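Local structure of KmHsv2 (Kluyveromyces marxianus, 3VU4) at residues 110-115 with 121-126; 72-77 with 106-111. The protein probably binds phosphoinositides, as a seven-bladed beta-propeller of the PROPPIN type akin to the autophagy protein Atg18. All coordinates share one frame; numbering follows the deposited sequence.

Interaction 1: residues 110-115 with 121-126. With SO4 (sulfate ion), chain I.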
ATOM      1  N   ARG A 110      13.924  -9.526  -3.380  1.00 64.20           N
ATOM      2  CA  ARG A 110      15.087 -10.409  -3.279  1.00 66.97           C
ATOM      3  C   ARG A 110      16.195  -9.965  -4.232  1.00 67.27           C
ATOM      4  O   ARG A 110      17.337 -10.401  -4.114  1.00 67.70           O
ATOM      5  CB  ARG A 110      14.694 -11.864  -3.583  1.00 69.50           C
ATOM      6  CG  ARG A 110      13.677 -12.481  -2.615  1.00 72.70           C
ATOM      7  CD  ARG A 110      13.221 -13.869  -3.087  1.00 73.53           C
ATOM      8  NE  ARG A 110      12.119 -14.415  -2.291  1.00 73.52           N
ATOM      9  CZ  ARG A 110      12.236 -14.867  -1.045  1.00 74.44           C
ATOM     10  NH1 ARG A 110      13.415 -14.844  -0.434  1.00 74.87           N
ATOM     11  NH2 ARG A 110      11.171 -15.341  -0.407  1.00 73.25           N
ATOM     12  N   GLU A 111      15.859  -9.073  -5.157  1.00 67.10           N
ATOM     13  CA  GLU A 111      16.817  -8.592  -6.144  1.00 67.13           C
ATOM     14  C   GLU A 111      17.285  -7.155  -5.951  1.00 66.16           C
ATOM     15  O   GLU A 111      18.479  -6.864  -6.047  1.00 66.07           O
ATOM     16  CB  GLU A 111      16.203  -8.677  -7.535  1.00 69.77           C
ATOM     17  CG  GLU A 111      15.315  -9.872  -7.765  1.00 73.46           C
ATOM     18  CD  GLU A 111      15.905 -10.814  -8.781  1.00 75.60           C
ATOM     19  OE1 GLU A 111      16.851 -11.548  -8.418  1.00 76.61           O
ATOM     20  OE2 GLU A 111      15.431 -10.804  -9.943  1.00 76.86           O
ATOM     21  N   PHE A 112      16.335  -6.261  -5.692  1.00 63.93           N
ATOM     22  CA  PHE A 112      16.640  -4.842  -5.559  1.00 61.57           C
ATOM     23  C   PHE A 112      16.298  -4.171  -4.236  1.00 58.85           C
ATOM     24  O   PHE A 112      15.578  -4.717  -3.398  1.00 58.70           O
ATOM     25  CB  PHE A 112      15.910  -4.078  -6.656  1.00 62.17           C
ATOM     26  CG  PHE A 112      15.870  -4.795  -7.960  1.00 64.43           C
ATOM     27  CD1 PHE A 112      16.930  -4.703  -8.849  1.00 65.04           C
ATOM     28  CD2 PHE A 112      14.769  -5.571  -8.301  1.00 65.79           C
ATOM     29  CE1 PHE A 112      16.896  -5.373 -10.067  1.00 65.85           C
ATOM     30  CE2 PHE A 112      14.723  -6.245  -9.516  1.00 67.22           C
ATOM     31  CZ  PHE A 112      15.790  -6.146 -10.401  1.00 66.63           C
ATOM     32  N   ILE A 113      16.840  -2.964  -4.085  1.00 54.26           N
ATOM     33  CA  ILE A 113      16.595  -2.108  -2.938  1.00 50.09           C
ATOM     34  C   ILE A 113      16.305  -0.752  -3.570  1.00 48.99           C
ATOM     35  O   ILE A 113      17.224  -0.063  -4.005  1.00 49.09           O
ATOM     36  CB  ILE A 113      17.825  -1.960  -2.026  1.00 47.56           C
ATOM     37  CG1 ILE A 113      18.232  -3.317  -1.456  1.00 46.93           C
ATOM     38  CG2 ILE A 113      17.499  -1.010  -0.882  1.00 44.78           C
ATOM     39  CD1 ILE A 113      19.405  -3.249  -0.487  1.00 44.09           C
ATOM     40  N   VAL A 114      15.031  -0.381  -3.654  1.00 46.30           N
ATOM     41  CA  VAL A 114      14.661   0.899  -4.250  1.00 45.23           C
ATOM     42  C   VAL A 114      14.677   1.961  -3.152  1.00 45.03           C
ATOM     43  O   VAL A 114      14.088   1.761  -2.088  1.00 45.92           O
ATOM     44  CB  VAL A 114      13.254   0.818  -4.908  1.00 44.68           C
ATOM     45  CG1 VAL A 114      12.923   2.120  -5.603  1.00 40.94           C
ATOM     46  CG2 VAL A 114      13.210  -0.342  -5.902  1.00 42.45           C
ATOM     47  N   VAL A 115      15.357   3.079  -3.413  1.00 43.43           N
ATOM     48  CA  VAL A 115      15.484   4.174  -2.440  1.00 43.98           C
ATOM     49  C   VAL A 115      15.316   5.563  -3.076  1.00 44.41           C
ATOM     50  O   VAL A 115      16.024   5.899  -4.028  1.00 46.14           O
ATOM     51  CB  VAL A 115      16.886   4.152  -1.756  1.00 42.85           C
ATOM     52  CG1 VAL A 115      16.976   5.250  -0.706  1.00 40.33           C
ATOM     53  CG2 VAL A 115      17.155   2.789  -1.138  1.00 42.85           C
ATOM     54  N   ILE A 121      15.456   8.568  -7.578  1.00 46.16           N
ATOM     55  CA  ILE A 121      15.156   7.207  -7.162  1.00 45.74           C
ATOM     56  C   ILE A 121      16.391   6.397  -7.528  1.00 47.21           C
ATOM     57  O   ILE A 121      16.846   6.445  -8.672  1.00 48.75           O
ATOM     58  CB  ILE A 121      13.948   6.602  -7.906  1.00 44.63           C
ATOM     59  CG1 ILE A 121      12.686   7.419  -7.627  1.00 43.17           C
ATOM     60  CG2 ILE A 121      13.746   5.158  -7.458  1.00 41.56           C
ATOM     61  CD1 ILE A 121      11.444   6.879  -8.298  1.00 40.68           C
ATOM     62  N   SER A 122      16.949   5.673  -6.563  1.00 48.17           N
ATOM     63  CA  SER A 122      18.134   4.853  -6.818  1.00 48.52           C
ATOM     64  C   SER A 122      17.858   3.389  -6.540  1.00 49.70           C
ATOM     65  O   SER A 122      17.256   3.034  -5.529  1.00 50.24           O
ATOM     66  CB  SER A 122      19.321   5.310  -5.959  1.00 47.31           C
ATOM     67  OG  SER A 122      19.853   6.540  -6.422  1.00 44.73           O
ATOM     68  N   VAL A 123      18.295   2.531  -7.444  1.00 51.25           N
ATOM     69  CA  VAL A 123      18.081   1.114  -7.246  1.00 53.68           C
ATOM     70  C   VAL A 123      19.431   0.453  -7.018  1.00 55.50           C
ATOM     71  O   VAL A 123      20.295   0.478  -7.888  1.00 58.15           O
ATOM     72  CB  VAL A 123      17.391   0.467  -8.473  1.00 52.36           C
ATOM     73  CG1 VAL A 123      16.897  -0.921  -8.113  1.00 51.32           C
ATOM     74  CG2 VAL A 123      16.232   1.333  -8.944  1.00 52.22           C
ATOM     75  N   PHE A 124      19.620  -0.108  -5.832  1.00 56.53           N
ATOM     76  CA  PHE A 124      20.857  -0.799  -5.512  1.00 57.80           C
ATOM     77  C   PHE A 124      20.566  -2.295  -5.602  1.00 59.53           C
ATOM     78  O   PHE A 124      19.408  -2.700  -5.721  1.00 58.42           O
ATOM     79  CB  PHE A 124      21.330  -0.441  -4.100  1.00 57.24           C
ATOM     80  CG  PHE A 124      21.656   1.012  -3.918  1.00 57.57           C
ATOM     81  CD1 PHE A 124      20.645   1.966  -3.870  1.00 58.10           C
ATOM     82  CD2 PHE A 124      22.976   1.433  -3.816  1.00 57.50           C
ATOM     83  CE1 PHE A 124      20.947   3.322  -3.722  1.00 57.43           C
ATOM     84  CE2 PHE A 124      23.287   2.789  -3.668  1.00 56.91           C
ATOM     85  CZ  PHE A 124      22.272   3.731  -3.623  1.00 57.09           C
ATOM     86  N   LYS A 125      21.611  -3.115  -5.558  1.00 61.71           N
ATOM     87  CA  LYS A 125      21.427  -4.556  -5.627  1.00 63.20           C
ATOM     88  C   LYS A 125      21.276  -5.108  -4.228  1.00 63.79           C
ATOM     89  O   LYS A 125      21.975  -4.680  -3.314  1.00 62.77           O
ATOM     90  CB  LYS A 125      22.626  -5.234  -6.286  1.00 65.84           C
ATOM     91  CG  LYS A 125      22.543  -6.755  -6.218  1.00 69.52           C
ATOM     92  CD  LYS A 125      23.792  -7.451  -6.737  1.00 70.65           C
ATOM     93  CE  LYS A 125      23.618  -8.963  -6.633  1.00 70.93           C
ATOM     94  NZ  LYS A 125      24.785  -9.728  -7.139  1.00 71.76           N
ATOM     95  N   PHE A 126      20.361  -6.050  -4.048  1.00 65.50           N
ATOM     96  CA  PHE A 126      20.202  -6.636  -2.732  1.00 68.39           C
ATOM     97  C   PHE A 126      21.175  -7.806  -2.668  1.00 69.92           C
ATOM     98  O   PHE A 126      20.820  -8.956  -2.928  1.00 69.28           O
ATOM     99  CB  PHE A 126      18.766  -7.108  -2.494  1.00 68.48           C
ATOM    100  CG  PHE A 126      18.432  -7.297  -1.035  1.00 68.92           C
ATOM    101  CD1 PHE A 126      19.110  -8.241  -0.267  1.00 68.67           C
ATOM    102  CD2 PHE A 126      17.461  -6.512  -0.423  1.00 68.26           C
ATOM    103  CE1 PHE A 126      18.823  -8.402   1.083  1.00 68.66           C
ATOM    104  CE2 PHE A 126      17.168  -6.665   0.925  1.00 67.74           C
ATOM    105  CZ  PHE A 126      17.850  -7.611   1.680  1.00 68.04           C
TER
HETATM  106  S   SO4 I 407      11.178 -10.862  -5.338  0.50 65.05           S
HETATM  107  O1  SO4 I 407      12.163 -11.958  -5.371  0.50 64.30           O
HETATM  108  O2  SO4 I 407       9.817 -11.423  -5.427  0.50 65.47           O
HETATM  109  O3  SO4 I 407      11.305 -10.118  -4.075  0.50 64.61           O
HETATM  110  O4  SO4 I 407      11.419  -9.953  -6.473  0.50 64.68           O

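Interaction 2: residues 72-77 with 106-111. With SO4 (sulfate ion), chain I.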
ATOM      1  N   TYR A  72      15.916 -10.538   6.971  1.00 61.03           N
ATOM      2  CA  TYR A  72      16.393  -9.209   6.628  1.00 61.72           C
ATOM      3  C   TYR A  72      15.358  -8.106   6.771  1.00 60.09           C
ATOM      4  O   TYR A  72      14.183  -8.278   6.448  1.00 60.92           O
ATOM      5  CB  TYR A  72      16.942  -9.198   5.203  1.00 64.52           C
ATOM      6  CG  TYR A  72      18.150 -10.082   5.020  1.00 68.54           C
ATOM      7  CD1 TYR A  72      19.344  -9.817   5.698  1.00 68.90           C
ATOM      8  CD2 TYR A  72      18.103 -11.191   4.172  1.00 69.56           C
ATOM      9  CE1 TYR A  72      20.463 -10.637   5.533  1.00 70.38           C
ATOM     10  CE2 TYR A  72      19.215 -12.017   4.001  1.00 70.77           C
ATOM     11  CZ  TYR A  72      20.390 -11.735   4.683  1.00 70.33           C
ATOM     12  OH  TYR A  72      21.485 -12.550   4.509  1.00 71.36           O
ATOM     13  N   VAL A  73      15.819  -6.968   7.266  1.00 57.04           N
ATOM     14  CA  VAL A  73      14.981  -5.803   7.445  1.00 55.73           C
ATOM     15  C   VAL A  73      15.866  -4.625   7.076  1.00 55.07           C
ATOM     16  O   VAL A  73      17.087  -4.742   7.068  1.00 55.98           O
ATOM     17  CB  VAL A  73      14.516  -5.655   8.911  1.00 55.81           C
ATOM     18  CG1 VAL A  73      13.701  -6.861   9.328  1.00 55.14           C
ATOM     19  CG2 VAL A  73      15.711  -5.504   9.822  1.00 57.52           C
ATOM     20  N   ALA A  74      15.251  -3.497   6.754  1.00 53.42           N
ATOM     21  CA  ALA A  74      15.990  -2.304   6.399  1.00 51.20           C
ATOM     22  C   ALA A  74      15.453  -1.184   7.271  1.00 52.20           C
ATOM     23  O   ALA A  74      14.259  -1.149   7.566  1.00 52.78           O
ATOM     24  CB  ALA A  74      15.772  -1.979   4.932  1.00 49.15           C
ATOM     25  N   PHE A  75      16.324  -0.278   7.699  1.00 52.71           N
ATOM     26  CA  PHE A  75      15.876   0.841   8.515  1.00 52.49           C
ATOM     27  C   PHE A  75      16.785   2.059   8.447  1.00 53.31           C
ATOM     28  O   PHE A  75      17.933   1.977   8.009  1.00 53.18           O
ATOM     29  CB  PHE A  75      15.682   0.406   9.975  1.00 53.07           C
ATOM     30  CG  PHE A  75      16.895  -0.226  10.601  1.00 52.19           C
ATOM     31  CD1 PHE A  75      18.054   0.512  10.812  1.00 50.96           C
ATOM     32  CD2 PHE A  75      16.862  -1.557  11.016  1.00 52.93           C
ATOM     33  CE1 PHE A  75      19.161  -0.065  11.433  1.00 50.46           C
ATOM     34  CE2 PHE A  75      17.966  -2.145  11.638  1.00 50.86           C
ATOM     35  CZ  PHE A  75      19.114  -1.398  11.848  1.00 49.87           C
ATOM     36  N   VAL A  76      16.233   3.196   8.850  1.00 53.78           N
ATOM     37  CA  VAL A  76      16.953   4.458   8.878  1.00 55.11           C
ATOM     38  C   VAL A  76      16.900   4.871  10.337  1.00 58.31           C
ATOM     39  O   VAL A  76      15.883   4.674  11.001  1.00 60.12           O
ATOM     40  CB  VAL A  76      16.252   5.535   8.023  1.00 53.77           C
ATOM     41  CG1 VAL A  76      16.960   6.874   8.174  1.00 52.82           C
ATOM     42  CG2 VAL A  76      16.240   5.116   6.572  1.00 53.00           C
ATOM     43  N   THR A  77      17.990   5.431  10.846  1.00 60.79           N
ATOM     44  CA  THR A  77      18.028   5.842  12.243  1.00 61.64           C
ATOM     45  C   THR A  77      18.190   7.349  12.367  1.00 62.63           C
ATOM     46  O   THR A  77      17.414   8.113  11.785  1.00 62.21           O
ATOM     47  CB  THR A  77      19.180   5.150  12.984  1.00 61.28           C
ATOM     48  OG1 THR A  77      20.424   5.544  12.392  1.00 63.81           O
ATOM     49  CG2 THR A  77      19.038   3.634  12.896  1.00 60.02           C
ATOM     50  N   LEU A 106      11.214   3.709   0.344  1.00 43.17           N
ATOM     51  CA  LEU A 106      12.137   2.588   0.473  1.00 41.60           C
ATOM     52  C   LEU A 106      11.423   1.266   0.198  1.00 42.78           C
ATOM     53  O   LEU A 106      10.469   0.913   0.897  1.00 42.08           O
ATOM     54  CB  LEU A 106      12.733   2.567   1.879  1.00 40.59           C
ATOM     55  CG  LEU A 106      13.747   1.457   2.160  1.00 41.05           C
ATOM     56  CD1 LEU A 106      14.883   1.561   1.161  1.00 40.64           C
ATOM     57  CD2 LEU A 106      14.273   1.569   3.580  1.00 38.11           C
ATOM     58  N   PHE A 107      11.893   0.538  -0.816  1.00 43.54           N
ATOM     59  CA  PHE A 107      11.301  -0.746  -1.200  1.00 43.32           C
ATOM     60  C   PHE A 107      12.346  -1.859  -1.277  1.00 44.83           C
ATOM     61  O   PHE A 107      13.507  -1.616  -1.597  1.00 44.92           O
ATOM     62  CB  PHE A 107      10.613  -0.604  -2.555  1.00 42.33           C
ATOM     63  CG  PHE A 107       9.525   0.423  -2.576  1.00 42.14           C
ATOM     64  CD1 PHE A 107       8.278   0.148  -2.028  1.00 41.97           C
ATOM     65  CD2 PHE A 107       9.739   1.665  -3.156  1.00 43.92           C
ATOM     66  CE1 PHE A 107       7.253   1.099  -2.060  1.00 41.18           C
ATOM     67  CE2 PHE A 107       8.717   2.627  -3.194  1.00 44.44           C
ATOM     68  CZ  PHE A 107       7.473   2.337  -2.644  1.00 41.97           C
ATOM     69  N   LEU A 108      11.920  -3.086  -1.002  1.00 47.70           N
ATOM     70  CA  LEU A 108      12.818  -4.235  -1.020  1.00 49.91           C
ATOM     71  C   LEU A 108      12.264  -5.440  -1.784  1.00 52.44           C
ATOM     72  O   LEU A 108      11.067  -5.725  -1.741  1.00 52.28           O
ATOM     73  CB  LEU A 108      13.119  -4.679   0.415  1.00 49.18           C
ATOM     74  CG  LEU A 108      13.696  -3.659   1.396  1.00 49.13           C
ATOM     75  CD1 LEU A 108      13.555  -4.187   2.815  1.00 47.89           C
ATOM     76  CD2 LEU A 108      15.148  -3.388   1.061  1.00 49.07           C
ATOM     77  N   SER A 109      13.153  -6.141  -2.483  1.00 55.52           N
ATOM     78  CA  SER A 109      12.804  -7.353  -3.220  1.00 58.55           C
ATOM     79  C   SER A 109      14.049  -8.229  -3.120  1.00 61.47           C
ATOM     80  O   SER A 109      15.123  -7.724  -2.793  1.00 62.89           O
ATOM     81  CB  SER A 109      12.468  -7.047  -4.683  1.00 57.56           C
ATOM     82  OG  SER A 109      13.620  -6.754  -5.445  1.00 59.27           O
ATOM     83  N   ARG A 110      13.924  -9.526  -3.380  1.00 64.20           N
ATOM     84  CA  ARG A 110      15.087 -10.409  -3.279  1.00 66.97           C
ATOM     85  C   ARG A 110      16.195  -9.965  -4.232  1.00 67.27           C
ATOM     86  O   ARG A 110      17.337 -10.401  -4.114  1.00 67.70           O
ATOM     87  CB  ARG A 110      14.694 -11.864  -3.583  1.00 69.50           C
ATOM     88  CG  ARG A 110      13.677 -12.481  -2.615  1.00 72.70           C
ATOM     89  CD  ARG A 110      13.221 -13.869  -3.087  1.00 73.53           C
ATOM     90  NE  ARG A 110      12.119 -14.415  -2.291  1.00 73.52           N
ATOM     91  CZ  ARG A 110      12.236 -14.867  -1.045  1.00 74.44           C
ATOM     92  NH1 ARG A 110      13.415 -14.844  -0.434  1.00 74.87           N
ATOM     93  NH2 ARG A 110      11.171 -15.341  -0.407  1.00 73.25           N
ATOM     94  N   GLU A 111      15.859  -9.073  -5.157  1.00 67.10           N
ATOM     95  CA  GLU A 111      16.817  -8.592  -6.144  1.00 67.13           C
ATOM     96  C   GLU A 111      17.285  -7.155  -5.951  1.00 66.16           C
ATOM     97  O   GLU A 111      18.479  -6.864  -6.047  1.00 66.07           O
ATOM     98  CB  GLU A 111      16.203  -8.677  -7.535  1.00 69.77           C
ATOM     99  CG  GLU A 111      15.315  -9.872  -7.765  1.00 73.46           C
ATOM    100  CD  GLU A 111      15.905 -10.814  -8.781  1.00 75.60           C
ATOM    101  OE1 GLU A 111      16.851 -11.548  -8.418  1.00 76.61           O
ATOM    102  OE2 GLU A 111      15.431 -10.804  -9.943  1.00 76.86           O
TER
HETATM  103  S   SO4 I 407      11.178 -10.862  -5.338  0.50 65.05           S
HETATM  104  O1  SO4 I 407      12.163 -11.958  -5.371  0.50 64.30           O
HETATM  105  O2  SO4 I 407       9.817 -11.423  -5.427  0.50 65.47           O
HETATM  106  O3  SO4 I 407      11.305 -10.118  -4.075  0.50 64.61           O
HETATM  107  O4  SO4 I 407      11.419  -9.953  -6.473  0.50 64.68           O

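Interaction 1: residues 110-115 with 121-126
I113 holds CG1 beside its own backbone N (chi1 -62°), while F126 sets CG anti to its N (chi1 -161°), and the two side chains meet at about a right angle. CG1 of I113 reaches CD2 of the F126 ring at 3.4 Å. With an alanine here, CG1 and CD1 are gone, and the F126 ring is likely to lose its backing on this side, leaving W130 to hold it. The strands carrying I113 and F124 form an antiparallel hairpin: F124 N to I113 O, 3.0 Å, is answered by I113 N to F124 O, 3.1 Å, and a second such pair joins V115 with S122. Just beyond the strands F126 N gives a nearly straight bond to E111 O, 2.9 Å, though from above the carbonyl plane. On the face carrying V114 and V123, the methyl CG1 of V123 lies against F112 CB at 3.6 Å, and V114 CG1 touches I121 CG2 obliquely at 3.7 Å. F145 of strand 142-146 covers F112 and V114, whereas I97 of strand 92-98 lies against I113 and F124 on the opposite face. The result is the middle hairpin of a four-stranded propeller blade, with polar backbone atoms paired along it and greasy side chains facing both neighbouring blades.

Interaction 2: residues 72-77 with 106-111
A74 meets L108 and L106 through a single methyl: its CB lies 3.8 Å from L108 CD1 and 4.1 Å from L106 CD2. The two leucines come at it with different torsions, L106 with CG anti to the backbone N (chi1 -179°) and L108 with CG beside it (chi1 -56°), and each presents a branch end to the alanine. A74 CB also touches I85 and L106 touches V83, both from strand 82-87, while I113 from strand 112-117 backs L108. R65 ties the two blades together, since its backbone is hydrogen-bonded to that of A74 and its NE bonds to L106 O. Where strand 103-108 ends, S109 OG accepts from F112 N, and R110 N donates an almost straight bond of 2.8 Å to O3 of a sulfate. H68 NE2, from the turn leading into strand 72-76, bonds to the same sulfate, and the aliphatic part of R110 runs alongside O1, with CG 3.2 Å from it. The strands of these two neighbouring blades therefore meet through methyl-to-methyl packing, with the R65-to-L106 hydrogen bond beside it, while at the end of the strand an anion, probably from the crystallisation liquor, receives bonds from both blades.

Overall arrangement
The centres of interactions 1 and 2 lie about 8 Å apart, and both draw on one four-stranded blade. Strand 103-108, which meets the preceding blade in interaction 2, is the neighbour of strand 112-117 in interaction 1; a probable hydrogen bond from F107 N to V114 O, 2.8 Å, stitches them. V115 CG2 packs on L106 CD1 at 3.5 Å, so the hairpin backs the interface between blades. R110 and E111 form the turn common to both, and F126 CD2 lies 3.5 Å from S109 O beside it. The sulfate caught at this turn touches both contacts, and another sulfate sits about 4 Å from the side chain of F124.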